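Local coordinates for protein quinone oxidoreductase (Thermus thermophilus, PDB 1IZ0) that binds NADPH in a nucleotide-binding domain of the Rossmann type and probably uses it to reduce quinones, at residues A[111-116]-A[242-247]; A[118-123]-A[238-243]; A[127-132]-A[151-156]; A[133-138]-A[293-298]; A[191-196]-A[212-217]. All blocks are in the same frame, centred on the assembly; numbering follows the deposited sequence.

Interactions 2, 3 and 5 reach the six-stranded parallel sheet of the nucleotide-binding domain: interaction 3 pairs strands 128-131 and 152-157, interaction 5 pairs strands 190-195 and 212-216, and interaction 2 sets the end of helix 108-120 on an outermost strand, 238-241. Interactions 1 and 2 share F242 and helix 108-120, their centres about 10 Å apart. Interaction 4, about 16 Å from interaction 3 between centres, ties the loop after strand 128-131 to strand 297-301 of a separate mixed sheet. Along the chain, interactions 3 and 5 follow in series within the span of interaction 1. Interactions 1, 2, 4 and 5 hold NADPH-binding residues and so gather round that site, interaction 4 joining the two sheets.

Interaction 1 of 5, residues A[111-116]-A[242-247]; sequences FLTAYL and FWLTPL
L244 pushes its CD2 methyl into a shallow hollow on helix 108-120 between L112 and L116, one turn apart. L244 CD2 lies 3.7 Å from L116 CD1, the two side chains crossing at about a right angle, and 4.2 Å from L112 CB. Its branch point meets T113 on the same helix, with L244 CG 3.8 Å from T113 OG1; that hydroxyl is hydrogen-bonded within the helix to V109 O, so it meets the leucine through packing alone. F242 is the second bump. With CG anti to the backbone N (chi1 -178°), its ring reaches out to the helix and fits between T113 and L116: F242 CE1 lies 3.9 Å from T113 CG2, while F242 CE2 lies 3.9 Å from L116 CB. The ring meets the backbone obliquely, F242 CZ 3.8 Å from T113 O. L247 adds a looser touch, L247 CD1 to L116 CD1 at 4.4 Å. No hydrogen bond crosses this partly buried contact, which rests on interlocking apolar shapes. F242 and L244 both belong to the NADPH site. Helix 251-261 packs on L112, V215 of strand 212-216 touches F242, and the 242-247 segment continues directly from edge strand 238-241.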
# COMPACT_ATOMS: atom_id res chain seq x y z
N PHE A 111 -1.66 0.15 -4.69
CA PHE A 111 -2.46 -0.43 -5.76
C PHE A 111 -2.12 -1.87 -6.10
O PHE A 111 -3.02 -2.66 -6.41
CB PHE A 111 -2.37 0.48 -6.99
CG PHE A 111 -3.11 1.77 -6.81
CD1 PHE A 111 -4.36 1.96 -7.37
CD2 PHE A 111 -2.59 2.76 -5.98
CE1 PHE A 111 -5.10 3.11 -7.11
CE2 PHE A 111 -3.31 3.91 -5.71
CZ PHE A 111 -4.57 4.09 -6.27
N LEU A 112 -0.84 -2.22 -6.04
CA LEU A 112 -0.46 -3.60 -6.32
C LEU A 112 -1.00 -4.49 -5.21
O LEU A 112 -1.48 -5.59 -5.46
CB LEU A 112 1.07 -3.72 -6.41
CG LEU A 112 1.61 -3.31 -7.78
CD1 LEU A 112 3.14 -3.32 -7.78
CD2 LEU A 112 1.07 -4.28 -8.83
N THR A 113 -0.93 -3.99 -3.97
CA THR A 113 -1.44 -4.74 -2.82
C THR A 113 -2.94 -4.96 -2.91
O THR A 113 -3.43 -6.06 -2.68
CB THR A 113 -1.15 -3.99 -1.51
OG1 THR A 113 0.27 -3.99 -1.26
CG2 THR A 113 -1.87 -4.66 -0.35
N ALA A 114 -3.68 -3.90 -3.24
CA ALA A 114 -5.13 -4.00 -3.34
C ALA A 114 -5.56 -4.94 -4.46
O ALA A 114 -6.41 -5.81 -4.25
CB ALA A 114 -5.74 -2.61 -3.57
N TYR A 115 -4.99 -4.75 -5.64
CA TYR A 115 -5.35 -5.59 -6.78
C TYR A 115 -4.97 -7.05 -6.57
O TYR A 115 -5.80 -7.94 -6.75
CB TYR A 115 -4.70 -5.06 -8.06
CG TYR A 115 -4.98 -5.93 -9.27
CD1 TYR A 115 -4.14 -6.99 -9.60
CD2 TYR A 115 -6.11 -5.72 -10.06
CE1 TYR A 115 -4.42 -7.82 -10.69
CE2 TYR A 115 -6.41 -6.54 -11.14
CZ TYR A 115 -5.57 -7.59 -11.45
OH TYR A 115 -5.86 -8.43 -12.50
N LEU A 116 -3.73 -7.31 -6.18
CA LEU A 116 -3.29 -8.68 -5.97
C LEU A 116 -4.04 -9.35 -4.82
O LEU A 116 -4.23 -10.57 -4.82
CB LEU A 116 -1.78 -8.74 -5.73
CG LEU A 116 -0.96 -8.44 -7.00
CD1 LEU A 116 0.51 -8.24 -6.65
CD2 LEU A 116 -1.13 -9.58 -7.99
N PHE A 242 -1.54 -12.49 3.32
CA PHE A 242 -1.01 -11.78 2.17
C PHE A 242 0.25 -10.97 2.47
O PHE A 242 0.33 -10.28 3.47
CB PHE A 242 -2.10 -10.85 1.60
CG PHE A 242 -1.68 -10.10 0.37
CD1 PHE A 242 -0.88 -8.97 0.48
CD2 PHE A 242 -2.04 -10.54 -0.89
CE1 PHE A 242 -0.44 -8.30 -0.66
CE2 PHE A 242 -1.61 -9.89 -2.04
CZ PHE A 242 -0.81 -8.76 -1.92
N TRP A 243 1.23 -11.09 1.58
CA TRP A 243 2.48 -10.34 1.70
C TRP A 243 2.97 -10.06 0.29
O TRP A 243 3.32 -10.98 -0.46
CB TRP A 243 3.53 -11.13 2.50
CG TRP A 243 4.77 -10.33 2.74
CD1 TRP A 243 4.85 -8.97 2.86
CD2 TRP A 243 6.10 -10.82 2.90
NE1 TRP A 243 6.15 -8.59 3.07
CE2 TRP A 243 6.94 -9.70 3.10
CE3 TRP A 243 6.67 -12.10 2.89
CZ2 TRP A 243 8.32 -9.83 3.29
CZ3 TRP A 243 8.05 -12.23 3.07
CH2 TRP A 243 8.86 -11.09 3.27
N LEU A 244 2.98 -8.78 -0.08
CA LEU A 244 3.37 -8.33 -1.42
C LEU A 244 4.76 -8.73 -1.94
O LEU A 244 4.88 -9.25 -3.05
CB LEU A 244 3.20 -6.80 -1.48
CG LEU A 244 3.16 -5.98 -2.78
CD1 LEU A 244 4.55 -5.58 -3.17
CD2 LEU A 244 2.48 -6.76 -3.89
N THR A 245 5.78 -8.49 -1.13
CA THR A 245 7.16 -8.76 -1.52
C THR A 245 7.42 -10.03 -2.33
O THR A 245 7.87 -9.95 -3.48
CB THR A 245 8.09 -8.73 -0.28
OG1 THR A 245 8.01 -7.44 0.33
CG2 THR A 245 9.53 -9.01 -0.67
N PRO A 246 7.14 -11.22 -1.77
CA PRO A 246 7.37 -12.45 -2.53
C PRO A 246 6.67 -12.48 -3.88
O PRO A 246 7.18 -13.04 -4.85
CB PRO A 246 6.85 -13.55 -1.60
CG PRO A 246 6.98 -12.94 -0.24
CD PRO A 246 6.55 -11.52 -0.45
N LEU A 247 5.48 -11.88 -3.95
CA LEU A 247 4.72 -11.86 -5.19
C LEU A 247 5.42 -11.12 -6.33
O LEU A 247 5.24 -11.46 -7.50
CB LEU A 247 3.33 -11.27 -4.93
CG LEU A 247 2.53 -11.97 -3.82
CD1 LEU A 247 1.22 -11.24 -3.57
CD2 LEU A 247 2.26 -13.42 -4.22

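Interaction 2 of 5, residues A[118-123]-A[238-243]; sequences LKRAQA and AVLGFW
A Schellman motif ends helix 108-120 where it meets edge strand 238-241: Q122, with positive phi, is its C-prime residue, A123 N bonding to L118 O and Q122 N to K119 O. Just before this turn, R120 lies along the strand and beyond its end. R120 CG and CD run past L240 in the opposite direction, each 4.1 Å from L240 CD2, and L240 CD2 also sits 4.0 Å from A121 CA. A bend at chi3 (-61°) swings the guanidinium across to F242, whose CD2 lies over one face, offset toward the rim and 3.7 Å from R120 NH2; the two planes are 29° apart. G241 O lies at the guanidinium edge, in its plane, 2.7 Å from R120 NH1. A leucine in place of R120 would probably leave G241 O without this charged neighbour and F242 CD2 without the guanidinium face it meets. L240 packs against the end of the helix, while the arginine spans the more exposed side. Strand 212-216 bonds to strand 238-241 and brings V215 against A121 and F242; L192 of strand 190-195 also touches A121, and L247 of helix 244-247 touches F242.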
# COMPACT_ATOMS: atom_id res chain seq x y z
N LEU A 118 -7.26 -8.65 -3.95
CA LEU A 118 -8.59 -8.96 -4.46
C LEU A 118 -8.50 -10.06 -5.52
O LEU A 118 -9.32 -10.99 -5.54
CB LEU A 118 -9.24 -7.70 -5.03
CG LEU A 118 -9.63 -6.64 -3.99
CD1 LEU A 118 -9.76 -5.27 -4.64
CD2 LEU A 118 -10.93 -7.05 -3.30
N LYS A 119 -7.49 -9.96 -6.39
CA LYS A 119 -7.32 -10.95 -7.44
C LYS A 119 -7.14 -12.33 -6.81
O LYS A 119 -7.70 -13.31 -7.29
CB LYS A 119 -6.12 -10.60 -8.32
N ARG A 120 -6.37 -12.41 -5.73
CA ARG A 120 -6.16 -13.71 -5.10
C ARG A 120 -7.40 -14.25 -4.39
O ARG A 120 -7.59 -15.46 -4.30
CB ARG A 120 -5.01 -13.67 -4.08
CG ARG A 120 -4.66 -15.09 -3.62
CD ARG A 120 -3.71 -15.12 -2.46
NE ARG A 120 -2.44 -14.49 -2.79
CZ ARG A 120 -1.52 -14.16 -1.89
NH1 ARG A 120 -1.74 -14.41 -0.61
NH2 ARG A 120 -0.40 -13.57 -2.28
N ALA A 121 -8.25 -13.35 -3.88
CA ALA A 121 -9.48 -13.79 -3.22
C ALA A 121 -10.56 -14.00 -4.29
O ALA A 121 -11.74 -14.16 -3.98
CB ALA A 121 -9.93 -12.74 -2.21
N GLN A 122 -10.14 -14.01 -5.55
CA GLN A 122 -11.05 -14.20 -6.67
C GLN A 122 -12.30 -13.32 -6.58
O GLN A 122 -13.43 -13.80 -6.69
CB GLN A 122 -11.46 -15.68 -6.76
CG GLN A 122 -10.29 -16.63 -6.98
CD GLN A 122 -10.71 -18.09 -6.92
OE1 GLN A 122 -11.54 -18.55 -7.71
NE2 GLN A 122 -10.13 -18.84 -5.98
N ALA A 123 -12.10 -12.02 -6.39
CA ALA A 123 -13.21 -11.08 -6.30
C ALA A 123 -13.91 -11.05 -7.66
O ALA A 123 -13.28 -10.86 -8.69
CB ALA A 123 -12.70 -9.70 -5.95
N ALA A 238 -12.85 -18.52 4.12
CA ALA A 238 -11.42 -18.68 3.91
C ALA A 238 -10.66 -17.49 4.47
O ALA A 238 -11.17 -16.37 4.52
CB ALA A 238 -11.12 -18.83 2.42
N VAL A 239 -9.44 -17.74 4.93
CA VAL A 239 -8.59 -16.69 5.43
C VAL A 239 -7.31 -16.80 4.61
O VAL A 239 -6.66 -17.84 4.60
CB VAL A 239 -8.24 -16.87 6.92
CG1 VAL A 239 -7.23 -15.80 7.35
CG2 VAL A 239 -9.50 -16.75 7.76
N LEU A 240 -6.97 -15.73 3.90
CA LEU A 240 -5.79 -15.72 3.05
C LEU A 240 -4.76 -14.75 3.60
O LEU A 240 -5.03 -13.56 3.74
CB LEU A 240 -6.17 -15.32 1.62
CG LEU A 240 -7.29 -16.12 0.96
CD1 LEU A 240 -8.63 -15.72 1.55
CD2 LEU A 240 -7.30 -15.85 -0.54
N GLY A 241 -3.57 -15.26 3.92
CA GLY A 241 -2.51 -14.41 4.42
C GLY A 241 -1.94 -13.75 3.19
O GLY A 241 -1.85 -14.37 2.13
N PHE A 242 -1.54 -12.49 3.32
CA PHE A 242 -1.01 -11.78 2.17
C PHE A 242 0.25 -10.97 2.47
O PHE A 242 0.33 -10.28 3.47
CB PHE A 242 -2.10 -10.85 1.60
CG PHE A 242 -1.68 -10.10 0.37
CD1 PHE A 242 -0.88 -8.97 0.48
CD2 PHE A 242 -2.04 -10.54 -0.89
CE1 PHE A 242 -0.44 -8.30 -0.66
CE2 PHE A 242 -1.61 -9.89 -2.04
CZ PHE A 242 -0.81 -8.76 -1.92
N TRP A 243 1.23 -11.09 1.58
CA TRP A 243 2.48 -10.34 1.70
C TRP A 243 2.97 -10.06 0.29
O TRP A 243 3.32 -10.98 -0.46
CB TRP A 243 3.53 -11.13 2.50
CG TRP A 243 4.77 -10.33 2.74
CD1 TRP A 243 4.85 -8.97 2.86
CD2 TRP A 243 6.10 -10.82 2.90
NE1 TRP A 243 6.15 -8.59 3.07
CE2 TRP A 243 6.94 -9.70 3.10
CE3 TRP A 243 6.67 -12.10 2.89
CZ2 TRP A 243 8.32 -9.83 3.29
CZ3 TRP A 243 8.05 -12.23 3.07
CH2 TRP A 243 8.86 -11.09 3.27

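Interaction 3 of 5, residues A[127-132]-A[151-156]; sequences EKVLVQ and LRVLAA
The guanidinium of R152 carries the aliphatic part of K128 over one face: K128 CG stands 3.5 Å above its plane, toward the rim, and K128 CD is 3.6 Å from R152 NH1. The two chains lie side by side and point the same way, yet their charges part, K128 NZ to the carbonyls of G189 and W187, R152 to a salt bridge with E172 and a cation-pi contact with W187. A serine replacing K128 would probably uncover that face of the guanidinium and leave the two carbonyls without their shared ammonium partner. These residues begin a parallel pair of strands, the first and last elements of a beta-alpha-beta unit whose crossover is helix 137-148, as in a Rossmann fold. Five backbone bonds alternate along it, from R152 N to E127 O (2.8 Å) through to A156 N to V131 O (2.9 Å). On the face turned to helix 137-148, where A146 and A142 of that helix pack against the valines, V129 CG1 lies between its own backbone N and carbonyl carbon (chi1 58°), a rotation that brings it 3.8 Å from V153 CG2; further along, V131 CG2 meets V153 CG1 at 3.9 Å. On the K128 and R152 face, L130 CD2 reaches across the strand gap to L154 CD1 and A156 CB, both 4.0 Å away.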
# COMPACT_ATOMS: atom_id res chain seq x y z
N GLU A 127 -19.59 -8.49 -6.25
CA GLU A 127 -19.35 -8.96 -4.88
C GLU A 127 -19.17 -7.80 -3.89
O GLU A 127 -18.71 -6.71 -4.25
CB GLU A 127 -18.13 -9.91 -4.85
CG GLU A 127 -18.42 -11.25 -5.55
CD GLU A 127 -17.46 -12.37 -5.17
OE1 GLU A 127 -16.24 -12.24 -5.39
OE2 GLU A 127 -17.93 -13.40 -4.63
N LYS A 128 -19.54 -8.07 -2.64
CA LYS A 128 -19.48 -7.10 -1.55
C LYS A 128 -18.15 -7.17 -0.80
O LYS A 128 -17.78 -8.22 -0.27
CB LYS A 128 -20.64 -7.35 -0.59
CG LYS A 128 -22.01 -7.20 -1.25
CD LYS A 128 -23.13 -7.79 -0.39
CE LYS A 128 -23.26 -9.30 -0.56
NZ LYS A 128 -24.24 -9.89 0.41
N VAL A 129 -17.43 -6.04 -0.73
CA VAL A 129 -16.14 -6.02 -0.07
C VAL A 129 -16.00 -4.92 0.98
O VAL A 129 -16.36 -3.77 0.76
CB VAL A 129 -14.99 -5.87 -1.11
CG1 VAL A 129 -15.19 -4.59 -1.92
CG2 VAL A 129 -13.65 -5.85 -0.41
N LEU A 130 -15.47 -5.29 2.13
CA LEU A 130 -15.25 -4.34 3.21
C LEU A 130 -13.80 -3.86 3.15
O LEU A 130 -12.87 -4.67 3.10
CB LEU A 130 -15.54 -5.01 4.56
CG LEU A 130 -15.31 -4.28 5.89
CD1 LEU A 130 -13.85 -4.35 6.25
CD2 LEU A 130 -15.79 -2.84 5.80
N VAL A 131 -13.62 -2.54 3.12
CA VAL A 131 -12.28 -1.96 3.09
C VAL A 131 -12.10 -1.17 4.39
O VAL A 131 -12.89 -0.27 4.68
CB VAL A 131 -12.10 -0.99 1.90
CG1 VAL A 131 -10.72 -0.32 1.98
CG2 VAL A 131 -12.24 -1.75 0.59
N GLN A 132 -11.07 -1.51 5.16
CA GLN A 132 -10.83 -0.83 6.42
C GLN A 132 -9.83 0.31 6.24
O GLN A 132 -9.23 0.44 5.17
CB GLN A 132 -10.32 -1.83 7.46
CG GLN A 132 -11.27 -2.99 7.70
CD GLN A 132 -10.70 -4.00 8.66
OE1 GLN A 132 -9.50 -4.25 8.68
NE2 GLN A 132 -11.57 -4.60 9.48
N LEU A 151 -16.73 -4.14 -8.05
CA LEU A 151 -17.18 -4.60 -6.74
C LEU A 151 -18.00 -3.55 -5.99
O LEU A 151 -17.91 -2.35 -6.26
CB LEU A 151 -15.98 -5.00 -5.88
CG LEU A 151 -14.93 -5.93 -6.50
CD1 LEU A 151 -13.77 -6.11 -5.52
CD2 LEU A 151 -15.56 -7.28 -6.84
N ARG A 152 -18.81 -4.02 -5.04
CA ARG A 152 -19.62 -3.15 -4.20
C ARG A 152 -18.78 -2.94 -2.95
O ARG A 152 -18.46 -3.90 -2.25
CB ARG A 152 -20.94 -3.84 -3.84
CG ARG A 152 -21.91 -3.98 -5.01
CD ARG A 152 -23.18 -4.71 -4.58
NE ARG A 152 -23.83 -4.05 -3.44
CZ ARG A 152 -24.69 -4.66 -2.63
NH1 ARG A 152 -24.99 -5.94 -2.83
NH2 ARG A 152 -25.23 -4.00 -1.61
N VAL A 153 -18.42 -1.69 -2.68
CA VAL A 153 -17.54 -1.37 -1.55
C VAL A 153 -18.18 -0.77 -0.30
O VAL A 153 -18.94 0.20 -0.39
CB VAL A 153 -16.41 -0.41 -2.00
CG1 VAL A 153 -15.46 -0.13 -0.84
CG2 VAL A 153 -15.67 -1.00 -3.19
N LEU A 154 -17.83 -1.33 0.85
CA LEU A 154 -18.30 -0.84 2.14
C LEU A 154 -17.01 -0.36 2.79
O LEU A 154 -16.16 -1.17 3.14
CB LEU A 154 -18.88 -1.99 2.98
CG LEU A 154 -19.92 -1.75 4.08
CD1 LEU A 154 -19.75 -2.85 5.13
CD2 LEU A 154 -19.78 -0.39 4.73
N ALA A 155 -16.87 0.95 2.94
CA ALA A 155 -15.66 1.52 3.52
C ALA A 155 -15.85 1.78 5.00
O ALA A 155 -16.94 2.15 5.44
CB ALA A 155 -15.29 2.83 2.81
N ALA A 156 -14.79 1.58 5.77
CA ALA A 156 -14.86 1.82 7.20
C ALA A 156 -13.62 2.57 7.66
O ALA A 156 -12.54 2.40 7.10
CB ALA A 156 -14.99 0.50 7.94

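Interaction 4 of 5, residues A[133-138]-A[293-298]; sequences AAAGAL and GHTGKV
G296 N donates to A135 O across 3.0 Å, with an N-H...O angle of 154° and the donor in the carbonyl plane. A135 O also lies 3.3 Å from T295 CB, and beside it the A135 methyl meets T295 CG2 at 4.1 Å. With T295 CG2 anti to the carbonyl carbon (chi1 56° for OG1), the threonine methyl faces A135. Two residues on from A135, A137 CB rests on the aliphatic run of K297, 3.8 Å from K297 CD. A type I turn from A133 to G136, closed by G136 N to A133 O, presents A135 O to the other segment. This turn links strand 128-131 to helix 137-148, with G136 at the N-cap position, the place of the nucleotide-binding loop in a Rossmann fold; A137 belongs to the NADPH site. G296 has positive phi (76°), a conformation that favours glycine, just before strand 297-301 begins. Farther out, K297 bends at chi2, and its NZ makes a salt bridge with E62 and a hydrogen bond to N38, while T140 OG1 binds G136 O.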
# COMPACT_ATOMS: atom_id res chain seq x y z
N ALA A 133 -9.66 1.12 7.28
CA ALA A 133 -8.74 2.26 7.20
C ALA A 133 -8.91 2.83 5.80
O ALA A 133 -7.93 3.17 5.12
CB ALA A 133 -7.29 1.78 7.42
N ALA A 134 -10.17 2.94 5.39
CA ALA A 134 -10.53 3.41 4.05
C ALA A 134 -10.10 4.82 3.63
O ALA A 134 -10.30 5.20 2.48
CB ALA A 134 -12.03 3.25 3.85
N ALA A 135 -9.53 5.59 4.55
CA ALA A 135 -9.09 6.94 4.22
C ALA A 135 -7.56 6.98 4.17
O ALA A 135 -6.97 8.04 4.01
CB ALA A 135 -9.61 7.93 5.25
N GLY A 136 -6.93 5.81 4.31
CA GLY A 136 -5.48 5.73 4.28
C GLY A 136 -4.94 5.43 2.89
O GLY A 136 -5.70 5.38 1.91
N ALA A 137 -3.63 5.22 2.81
CA ALA A 137 -2.98 4.94 1.53
C ALA A 137 -3.55 3.68 0.89
O ALA A 137 -4.04 3.73 -0.24
CB ALA A 137 -1.47 4.79 1.73
N LEU A 138 -3.49 2.56 1.60
CA LEU A 138 -3.99 1.30 1.07
C LEU A 138 -5.51 1.39 0.85
O LEU A 138 -6.03 0.99 -0.20
CB LEU A 138 -3.68 0.16 2.03
CG LEU A 138 -3.58 -1.26 1.44
CD1 LEU A 138 -3.50 -2.27 2.58
CD2 LEU A 138 -4.78 -1.56 0.56
N GLY A 293 -4.41 10.29 12.20
CA GLY A 293 -5.11 11.45 11.66
C GLY A 293 -4.82 11.76 10.20
O GLY A 293 -5.68 12.31 9.51
N HIS A 294 -3.63 11.42 9.71
CA HIS A 294 -3.31 11.71 8.31
C HIS A 294 -4.13 10.83 7.37
O HIS A 294 -4.55 9.72 7.72
CB HIS A 294 -1.81 11.52 8.03
CG HIS A 294 -1.42 10.10 7.69
ND1 HIS A 294 -1.26 9.12 8.65
CD2 HIS A 294 -1.15 9.52 6.50
CE1 HIS A 294 -0.91 7.99 8.06
NE2 HIS A 294 -0.83 8.20 6.76
N THR A 295 -4.37 11.33 6.16
CA THR A 295 -5.11 10.57 5.16
C THR A 295 -4.24 10.46 3.92
O THR A 295 -3.41 11.33 3.65
CB THR A 295 -6.46 11.25 4.78
OG1 THR A 295 -6.21 12.59 4.34
CG2 THR A 295 -7.41 11.28 5.98
N GLY A 296 -4.41 9.38 3.17
CA GLY A 296 -3.61 9.20 1.98
C GLY A 296 -2.19 8.77 2.27
O GLY A 296 -1.86 8.40 3.39
N LYS A 297 -1.36 8.83 1.24
CA LYS A 297 0.04 8.42 1.30
C LYS A 297 0.99 9.48 1.84
O LYS A 297 0.91 10.65 1.46
CB LYS A 297 0.51 8.05 -0.11
CG LYS A 297 1.87 7.39 -0.16
CD LYS A 297 1.73 5.89 0.08
CE LYS A 297 3.00 5.15 -0.30
NZ LYS A 297 2.78 3.69 -0.23
N VAL A 298 1.92 9.06 2.70
CA VAL A 298 2.93 9.97 3.23
C VAL A 298 4.05 9.96 2.19
O VAL A 298 4.58 8.90 1.87
CB VAL A 298 3.52 9.50 4.58
CG1 VAL A 298 4.66 10.43 4.99
CG2 VAL A 298 2.44 9.48 5.65

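Interaction 5 of 5, residues A[191-196]-A[212-217]; sequences DLVLEV and GRLVYI
R213 N donates to D191 O at 2.8 Å, and the arginine then folds back so that D191 O also lies over one face of the R213 guanidinium. Bends at chi2 and chi3 bring the group there, and L192 CD1 comes to 3.8 Å from R213 NH1 on the guanidinium's face. D191 OD1 and R213 NH2 stand 4.4 Å apart, beyond a salt bridge; a water donates to D191 OD1 and accepts a weak bond from R213 NH2 in the guanidinium plane. The direct salt bridge of R213 is with E127, and its NH1 bonds A121 O. From here two parallel strands of the Rossmann-type sheet run together. The straightest of their five backbone bonds, V215 N to V193 O, has an N-H...O angle of 174°, and I217 N to E195 O closes the series at 2.8 Å. On one face L194 lies alongside V215, its CD2 4.0 Å from V215 CB. On the other, E195 passes its CG obliquely over L214, 3.4 Å from L214 CD1. E195 OE2 takes hydrogen bonds from S204 and Q132, OE1 one from G198. I217, of the NADPH site, packs its CB 4.1 Å from V196 CG1. The buried carboxylate of E195 is therefore met by several donors, which would probably favour its charged form, while the R213 charge is probably balanced in large part by its salt bridge with E127.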
# COMPACT_ATOMS: atom_id res chain seq x y z
N ASP A 191 -18.81 -10.61 1.03
CA ASP A 191 -18.17 -11.67 0.26
C ASP A 191 -16.67 -11.63 0.55
O ASP A 191 -16.01 -12.66 0.62
CB ASP A 191 -18.40 -11.45 -1.24
CG ASP A 191 -19.86 -11.61 -1.64
OD1 ASP A 191 -20.42 -12.69 -1.37
OD2 ASP A 191 -20.45 -10.65 -2.21
N LEU A 192 -16.15 -10.42 0.72
CA LEU A 192 -14.73 -10.21 0.99
C LEU A 192 -14.44 -9.15 2.05
O LEU A 192 -15.20 -8.19 2.23
CB LEU A 192 -14.00 -9.77 -0.29
CG LEU A 192 -13.89 -10.68 -1.51
CD1 LEU A 192 -15.14 -10.57 -2.36
CD2 LEU A 192 -12.69 -10.25 -2.34
N VAL A 193 -13.33 -9.33 2.74
CA VAL A 193 -12.89 -8.38 3.75
C VAL A 193 -11.38 -8.22 3.59
O VAL A 193 -10.65 -9.21 3.53
CB VAL A 193 -13.18 -8.88 5.18
CG1 VAL A 193 -12.53 -7.94 6.19
CG2 VAL A 193 -14.69 -8.95 5.42
N LEU A 194 -10.92 -6.98 3.46
CA LEU A 194 -9.49 -6.70 3.35
C LEU A 194 -9.12 -6.25 4.75
O LEU A 194 -9.38 -5.12 5.14
CB LEU A 194 -9.22 -5.59 2.33
CG LEU A 194 -9.57 -5.90 0.87
CD1 LEU A 194 -9.17 -4.72 -0.03
CD2 LEU A 194 -8.85 -7.16 0.42
N GLU A 195 -8.53 -7.17 5.51
CA GLU A 195 -8.14 -6.95 6.89
C GLU A 195 -6.79 -6.30 7.12
O GLU A 195 -5.76 -6.90 6.81
CB GLU A 195 -8.15 -8.28 7.64
CG GLU A 195 -9.36 -8.51 8.50
CD GLU A 195 -9.41 -7.57 9.67
OE1 GLU A 195 -8.39 -7.46 10.38
OE2 GLU A 195 -10.47 -6.95 9.89
N VAL A 196 -6.78 -5.09 7.69
CA VAL A 196 -5.53 -4.40 8.01
C VAL A 196 -5.49 -4.06 9.50
O VAL A 196 -4.44 -3.77 10.05
CB VAL A 196 -5.37 -3.09 7.20
CG1 VAL A 196 -5.17 -3.42 5.72
CG2 VAL A 196 -6.59 -2.19 7.39
N GLY A 212 -17.53 -16.53 1.90
CA GLY A 212 -16.74 -15.33 2.10
C GLY A 212 -15.25 -15.52 2.32
O GLY A 212 -14.81 -16.58 2.78
N ARG A 213 -14.46 -14.51 1.98
CA ARG A 213 -13.03 -14.63 2.20
C ARG A 213 -12.39 -13.37 2.76
O ARG A 213 -12.65 -12.25 2.30
CB ARG A 213 -12.29 -15.08 0.93
CG ARG A 213 -12.81 -14.53 -0.37
CD ARG A 213 -13.41 -15.63 -1.22
NE ARG A 213 -14.83 -15.37 -1.50
CZ ARG A 213 -15.29 -14.70 -2.55
NH1 ARG A 213 -14.46 -14.19 -3.46
NH2 ARG A 213 -16.60 -14.52 -2.68
N LEU A 214 -11.56 -13.58 3.78
CA LEU A 214 -10.84 -12.51 4.45
C LEU A 214 -9.37 -12.55 4.03
O LEU A 214 -8.73 -13.61 4.08
CB LEU A 214 -10.95 -12.68 5.97
CG LEU A 214 -10.34 -11.58 6.85
CD1 LEU A 214 -11.26 -11.31 8.02
CD2 LEU A 214 -8.94 -12.00 7.33
N VAL A 215 -8.84 -11.41 3.61
CA VAL A 215 -7.45 -11.30 3.20
C VAL A 215 -6.72 -10.59 4.33
O VAL A 215 -6.98 -9.42 4.61
CB VAL A 215 -7.30 -10.48 1.91
CG1 VAL A 215 -5.85 -10.44 1.49
CG2 VAL A 215 -8.15 -11.09 0.80
N TYR A 216 -5.81 -11.29 4.99
CA TYR A 216 -5.08 -10.71 6.10
C TYR A 216 -3.85 -9.96 5.60
O TYR A 216 -2.83 -10.57 5.26
CB TYR A 216 -4.69 -11.80 7.09
CG TYR A 216 -4.33 -11.29 8.46
CD1 TYR A 216 -3.04 -10.85 8.74
CD2 TYR A 216 -5.28 -11.27 9.48
CE1 TYR A 216 -2.69 -10.40 10.02
CE2 TYR A 216 -4.95 -10.82 10.76
CZ TYR A 216 -3.66 -10.39 11.02
OH TYR A 216 -3.32 -9.96 12.29
N ILE A 217 -3.96 -8.64 5.56
CA ILE A 217 -2.87 -7.78 5.10
C ILE A 217 -2.23 -7.03 6.26
O ILE A 217 -1.10 -6.56 6.16
CB ILE A 217 -3.39 -6.76 4.07
CG1 ILE A 217 -4.06 -7.49 2.92
CG2 ILE A 217 -2.23 -5.91 3.56
CD1 ILE A 217 -4.80 -6.57 1.96
O HOH W 1 -19.25 -15.01 -0.61